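Local structure of protein of unknown function with cystatin-like fold (Xanthomonas campestris pv. campestris, 3G8Z) at residues T22-I30 and Y92-L103. The protein is of unknown function but has a cystatin-like fold and belongs to the SnoaL-like family, which is named after a polyketide cyclase. Numbering follows the deposited sequence.
Sequences TIDIAKSYI and YMASGDWVAITL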
ATOM      1  N   THR A  22     -13.193   4.300   7.547  1.00 26.08           N
ATOM      2  CA  THR A  22     -12.348   3.149   7.275  1.00 24.79           C
ATOM      3  C   THR A  22     -11.055   3.172   8.082  1.00 24.00           C
ATOM      4  O   THR A  22     -10.541   2.124   8.463  1.00 24.11           O
ATOM      5  CB  THR A  22     -12.052   3.020   5.766  1.00 24.24           C
ATOM      6  OG1 THR A  22     -11.478   4.242   5.287  1.00 22.90           O
ATOM      7  CG2 THR A  22     -13.350   2.706   5.005  1.00 25.46           C
ATOM      8  N   ILE A  23     -10.526   4.356   8.352  1.00 23.60           N
ATOM      9  CA  ILE A  23      -9.299   4.446   9.140  1.00 23.32           C
ATOM     10  C   ILE A  23      -9.560   4.021  10.591  1.00 22.45           C
ATOM     11  O   ILE A  23      -8.726   3.346  11.183  1.00 21.54           O
ATOM     12  CB  ILE A  23      -8.654   5.834   9.078  1.00 23.03           C
ATOM     13  CG1 ILE A  23      -8.064   6.057   7.662  1.00 24.12           C
ATOM     14  CG2 ILE A  23      -7.560   5.932  10.137  1.00 23.01           C
ATOM     15  CD1 ILE A  23      -7.110   7.241   7.550  1.00 25.00           C
ATOM     16  N   ASP A  24     -10.724   4.371  11.129  1.00 21.70           N
ATOM     17  CA  ASP A  24     -11.125   3.907  12.448  1.00 22.58           C
ATOM     18  C   ASP A  24     -11.138   2.377  12.487  1.00 22.38           C
ATOM     19  O   ASP A  24     -10.616   1.764  13.420  1.00 22.31           O
ATOM     20  CB  ASP A  24     -12.518   4.426  12.809  1.00 23.10           C
ATOM     21  CG  ASP A  24     -12.534   5.915  13.060  1.00 25.63           C
ATOM     22  OD1 ASP A  24     -11.543   6.417  13.617  1.00 27.45           O
ATOM     23  OD2 ASP A  24     -13.536   6.572  12.688  1.00 28.69           O
ATOM     24  N   ILE A  25     -11.721   1.763  11.465  1.00 21.71           N
ATOM     25  CA  ILE A  25     -11.758   0.305  11.393  1.00 21.52           C
ATOM     26  C   ILE A  25     -10.351  -0.285  11.291  1.00 20.49           C
ATOM     27  O   ILE A  25     -10.042  -1.277  11.953  1.00 19.62           O
ATOM     28  CB  ILE A  25     -12.668  -0.185  10.243  1.00 22.01           C
ATOM     29  CG1 ILE A  25     -14.120   0.199  10.561  1.00 23.09           C
ATOM     30  CG2 ILE A  25     -12.547  -1.701  10.073  1.00 22.82           C
ATOM     31  CD1 ILE A  25     -14.948   0.517   9.326  1.00 24.42           C
ATOM     32  N   ALA A  26      -9.488   0.341  10.481  1.00 19.97           N
ATOM     33  CA  ALA A  26      -8.115  -0.125  10.321  1.00 20.15           C
ATOM     34  C   ALA A  26      -7.352  -0.025  11.637  1.00 20.07           C
ATOM     35  O   ALA A  26      -6.552  -0.916  11.977  1.00 20.20           O
ATOM     36  CB  ALA A  26      -7.409   0.665   9.224  1.00 19.37           C
ATOM     37  N   LYS A  27      -7.588   1.055  12.381  1.00 19.96           N
ATOM     38  CA  LYS A  27      -6.916   1.246  13.666  1.00 20.07           C
ATOM     39  C   LYS A  27      -7.376   0.201  14.660  1.00 19.80           C
ATOM     40  O   LYS A  27      -6.586  -0.282  15.464  1.00 18.84           O
ATOM     41  CB  LYS A  27      -7.174   2.654  14.214  1.00 20.51           C
ATOM     42  CG  LYS A  27      -6.376   3.709  13.456  1.00 20.98           C
ATOM     43  CD  LYS A  27      -6.610   5.114  13.989  1.00 22.28           C
ATOM     44  CE  LYS A  27      -5.640   6.100  13.372  1.00 24.51           C
ATOM     45  NZ  LYS A  27      -6.080   7.498  13.698  1.00 27.97           N
ATOM     46  N   SER A  28      -8.656  -0.151  14.606  1.00 20.17           N
ATOM     47  CA  SER A  28      -9.197  -1.165  15.515  1.00 20.70           C
ATOM     48  C   SER A  28      -8.562  -2.516  15.224  1.00 21.68           C
ATOM     49  O   SER A  28      -8.227  -3.284  16.136  1.00 20.55           O
ATOM     50  CB  SER A  28     -10.728  -1.231  15.372  1.00 21.13           C
ATOM     51  OG  SER A  28     -11.249  -2.334  16.078  1.00 24.00           O
ATOM     52  N   TYR A  29      -8.408  -2.795  13.932  1.00 22.38           N
ATOM     53  CA  TYR A  29      -7.776  -4.012  13.450  1.00 23.54           C
ATOM     54  C   TYR A  29      -6.327  -4.137  13.939  1.00 23.55           C
ATOM     55  O   TYR A  29      -5.932  -5.186  14.471  1.00 23.77           O
ATOM     56  CB  TYR A  29      -7.846  -4.042  11.908  1.00 24.80           C
ATOM     57  CG  TYR A  29      -7.023  -5.145  11.270  1.00 27.12           C
ATOM     58  CD1 TYR A  29      -7.522  -6.438  11.187  1.00 28.39           C
ATOM     59  CD2 TYR A  29      -5.757  -4.891  10.765  1.00 28.37           C
ATOM     60  CE1 TYR A  29      -6.782  -7.448  10.610  1.00 29.09           C
ATOM     61  CE2 TYR A  29      -5.005  -5.895  10.191  1.00 28.95           C
ATOM     62  CZ  TYR A  29      -5.538  -7.171  10.118  1.00 28.35           C
ATOM     63  OH  TYR A  29      -4.802  -8.188   9.565  1.00 32.34           O
ATOM     64  N   ILE A  30      -5.531  -3.081  13.740  1.00 23.10           N
ATOM     65  CA  ILE A  30      -4.140  -3.073  14.185  1.00 23.12           C
ATOM     66  C   ILE A  30      -4.033  -3.157  15.708  1.00 22.64           C
ATOM     67  O   ILE A  30      -3.240  -3.934  16.231  1.00 22.71           O
ATOM     68  CB  ILE A  30      -3.373  -1.840  13.675  1.00 23.61           C
ATOM     69  CG1 ILE A  30      -3.309  -1.841  12.138  1.00 24.05           C
ATOM     70  CG2 ILE A  30      -1.949  -1.786  14.278  1.00 23.46           C
ATOM     71  CD1 ILE A  30      -2.419  -2.938  11.542  1.00 23.01           C
ATOM     72  N   TYR A  92      -1.802   5.626   8.732  1.00 20.81           N
ATOM     73  CA  TYR A  92      -3.009   5.058   8.137  1.00 21.17           C
ATOM     74  C   TYR A  92      -3.482   5.999   7.050  1.00 21.42           C
ATOM     75  O   TYR A  92      -3.737   7.173   7.320  1.00 21.88           O
ATOM     76  CB  TYR A  92      -4.128   4.942   9.168  1.00 21.29           C
ATOM     77  CG  TYR A  92      -3.793   4.025  10.317  1.00 21.32           C
ATOM     78  CD1 TYR A  92      -2.976   4.443  11.357  1.00 22.15           C
ATOM     79  CD2 TYR A  92      -4.326   2.749  10.375  1.00 20.11           C
ATOM     80  CE1 TYR A  92      -2.673   3.585  12.410  1.00 21.60           C
ATOM     81  CE2 TYR A  92      -4.049   1.913  11.405  1.00 20.81           C
ATOM     82  CZ  TYR A  92      -3.211   2.324  12.415  1.00 22.42           C
ATOM     83  OH  TYR A  92      -2.970   1.448  13.445  1.00 22.62           O
HETATM   84  N   MSE A  93      -3.633   5.487   5.838  1.00 20.75           N
HETATM   85  CA  MSE A  93      -3.979   6.316   4.693  1.00 21.00           C
HETATM   86  C   MSE A  93      -5.135   5.727   3.921  1.00 21.24           C
HETATM   87  O   MSE A  93      -5.156   4.518   3.666  1.00 20.49           O
HETATM   88  CB  MSE A  93      -2.757   6.396   3.788  1.00 21.07           C
HETATM   89  CG  MSE A  93      -1.505   6.849   4.516  1.00 21.37           C
HETATM   90 SE   MSE A  93      -0.048   6.944   3.291  0.75 22.24          SE
HETATM   91  CE  MSE A  93       1.485   7.006   4.528  1.00 23.24           C
ATOM     92  N   ALA A  94      -6.103   6.564   3.545  1.00 20.81           N
ATOM     93  CA  ALA A  94      -7.289   6.062   2.863  1.00 20.65           C
ATOM     94  C   ALA A  94      -7.323   6.409   1.398  1.00 21.03           C
ATOM     95  O   ALA A  94      -6.999   7.526   1.000  1.00 21.40           O
ATOM     96  CB  ALA A  94      -8.573   6.598   3.536  1.00 20.87           C
ATOM     97  N   SER A  95      -7.769   5.459   0.590  1.00 21.47           N
ATOM     98  CA  SER A  95      -7.930   5.706  -0.819  1.00 21.55           C
ATOM     99  C   SER A  95      -9.070   4.852  -1.319  1.00 21.64           C
ATOM    100  O   SER A  95      -8.978   3.639  -1.335  1.00 21.89           O
ATOM    101  CB  SER A  95      -6.639   5.388  -1.551  1.00 21.58           C
ATOM    102  OG  SER A  95      -6.675   5.918  -2.866  1.00 21.93           O
ATOM    103  N   GLY A  96     -10.171   5.480  -1.683  1.00 21.73           N
ATOM    104  CA  GLY A  96     -11.387   4.720  -1.975  1.00 22.70           C
ATOM    105  C   GLY A  96     -11.796   3.908  -0.757  1.00 22.90           C
ATOM    106  O   GLY A  96     -11.855   4.444   0.341  1.00 24.05           O
ATOM    107  N   ASP A  97     -12.047   2.612  -0.939  1.00 23.24           N
ATOM    108  CA  ASP A  97     -12.398   1.723   0.190  1.00 23.48           C
ATOM    109  C   ASP A  97     -11.179   1.029   0.798  1.00 22.75           C
ATOM    110  O   ASP A  97     -11.321   0.165   1.663  1.00 23.13           O
ATOM    111  CB  ASP A  97     -13.421   0.663  -0.243  1.00 23.82           C
ATOM    112  CG  ASP A  97     -14.724   1.258  -0.727  1.00 28.17           C
ATOM    113  OD1 ASP A  97     -15.060   2.397  -0.312  1.00 30.13           O
ATOM    114  OD2 ASP A  97     -15.420   0.560  -1.518  1.00 30.38           O
ATOM    115  N   TRP A  98      -9.982   1.402   0.345  1.00 21.96           N
ATOM    116  CA  TRP A  98      -8.740   0.842   0.869  1.00 20.75           C
ATOM    117  C   TRP A  98      -8.107   1.728   1.913  1.00 20.67           C
ATOM    118  O   TRP A  98      -8.180   2.948   1.841  1.00 20.84           O
ATOM    119  CB  TRP A  98      -7.719   0.657  -0.252  1.00 20.70           C
ATOM    120  CG  TRP A  98      -8.120  -0.409  -1.220  1.00 20.78           C
ATOM    121  CD1 TRP A  98      -8.887  -0.262  -2.336  1.00 21.13           C
ATOM    122  CD2 TRP A  98      -7.805  -1.796  -1.124  1.00 19.61           C
ATOM    123  NE1 TRP A  98      -9.063  -1.492  -2.952  1.00 21.21           N
ATOM    124  CE2 TRP A  98      -8.403  -2.444  -2.228  1.00 21.04           C
ATOM    125  CE3 TRP A  98      -7.070  -2.557  -0.217  1.00 21.35           C
ATOM    126  CZ2 TRP A  98      -8.281  -3.814  -2.444  1.00 21.82           C
ATOM    127  CZ3 TRP A  98      -6.944  -3.918  -0.434  1.00 20.40           C
ATOM    128  CH2 TRP A  98      -7.540  -4.528  -1.545  1.00 22.15           C
ATOM    129  N   VAL A  99      -7.418   1.092   2.848  1.00 19.95           N
ATOM    130  CA  VAL A  99      -6.584   1.784   3.785  1.00 20.28           C
ATOM    131  C   VAL A  99      -5.211   1.136   3.704  1.00 20.60           C
ATOM    132  O   VAL A  99      -5.109  -0.082   3.793  1.00 20.14           O
ATOM    133  CB  VAL A  99      -7.147   1.670   5.205  1.00 20.21           C
ATOM    134  CG1 VAL A  99      -6.116   2.221   6.230  1.00 20.56           C
ATOM    135  CG2 VAL A  99      -8.502   2.400   5.307  1.00 19.04           C
ATOM    136  N   ALA A 100      -4.166   1.933   3.504  1.00 20.66           N
ATOM    137  CA  ALA A 100      -2.789   1.441   3.651  1.00 20.26           C
ATOM    138  C   ALA A 100      -2.261   1.825   5.003  1.00 20.46           C
ATOM    139  O   ALA A 100      -2.413   2.977   5.457  1.00 20.77           O
ATOM    140  CB  ALA A 100      -1.867   1.971   2.571  1.00 20.58           C
ATOM    141  N   ILE A 101      -1.679   0.835   5.670  1.00 21.03           N
ATOM    142  CA  ILE A 101      -1.036   1.058   6.941  1.00 20.21           C
ATOM    143  C   ILE A 101       0.423   0.721   6.776  1.00 20.59           C
ATOM    144  O   ILE A 101       0.757  -0.422   6.494  1.00 21.18           O
ATOM    145  CB  ILE A 101      -1.626   0.182   8.059  1.00 20.43           C
ATOM    146  CG1 ILE A 101      -3.162   0.257   8.015  1.00 22.64           C
ATOM    147  CG2 ILE A 101      -1.046   0.639   9.426  1.00 17.95           C
ATOM    148  CD1 ILE A 101      -3.882  -1.040   8.275  1.00 23.29           C
ATOM    149  N   THR A 102       1.287   1.718   6.968  1.00 19.95           N
ATOM    150  CA  THR A 102       2.709   1.528   6.958  1.00 20.45           C
ATOM    151  C   THR A 102       3.102   1.141   8.367  1.00 21.03           C
ATOM    152  O   THR A 102       2.578   1.693   9.341  1.00 20.89           O
ATOM    153  CB  THR A 102       3.478   2.809   6.518  1.00 20.58           C
ATOM    154  OG1 THR A 102       2.970   3.933   7.240  1.00 20.26           O
ATOM    155  CG2 THR A 102       3.278   3.049   5.031  1.00 21.56           C
ATOM    156  N   LEU A 103       4.025   0.200   8.473  1.00 21.59           N
ATOM    157  CA  LEU A 103       4.314  -0.397   9.746  1.00 21.94           C
ATOM    158  C   LEU A 103       5.648  -1.095   9.771  1.00 22.63           C
ATOM    159  O   LEU A 103       6.377  -1.165   8.763  1.00 21.13           O
ATOM    160  CB  LEU A 103       3.174  -1.342  10.151  1.00 22.36           C
ATOM    161  CG  LEU A 103       2.721  -2.367   9.131  1.00 22.26           C
ATOM    162  CD1 LEU A 103       3.769  -3.483   9.061  1.00 23.71           C
ATOM    163  CD2 LEU A 103       1.299  -2.893   9.453  1.00 21.42           C
TER
HETATM  164  O   HOH W   1     -10.668   3.770   2.819  1.00 19.57           O
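Tyr92 lies flat between the methylene chain of Lys27 on one face and Ile101 CG2 on the other, nearer the rim. Lys27 CG sits 3.6 Å from the Tyr92 ring centroid, a CH-pi contact 12° off the normal. Because the lysine chain runs extended beyond CG, its CE passes over the CD1-CE1 rim of the Tyr92 ring while the ammonium continues outward. Tyr92 OH ends 3.3 Å from Ile30 CB. At the strand's backbone, Ile23 CD1 rests 3.4 Å from Tyr92 O. Ala94, whose methyl takes up little space, touches Thr22 OG1 and Ile23 CG1 loosely. This is the helix-on-sheet packing of the cystatin-like fold: helix 22-35 packs on the hairpin of strands 85-95 and 98-109, its segment 22-30 running at 45° to segment 98-103. Gly96, with positive phi, suits the type II' turn from Ser95 to Trp98. One water takes a hydrogen bond from Thr22 OG1 (2.6 Å) and donates to Gly96 O and Trp98 O, tying helix start to turn. Val99 splits its branches: CG2 lies against Thr22, and CG1 is 3.6 Å from Ala26 CB, where a methyl permits close approach. Ile101 and Ile30 meet tip to tip, their CD1 atoms 4.1 Å apart, and Leu103 CD2 reaches Ile30 CD1.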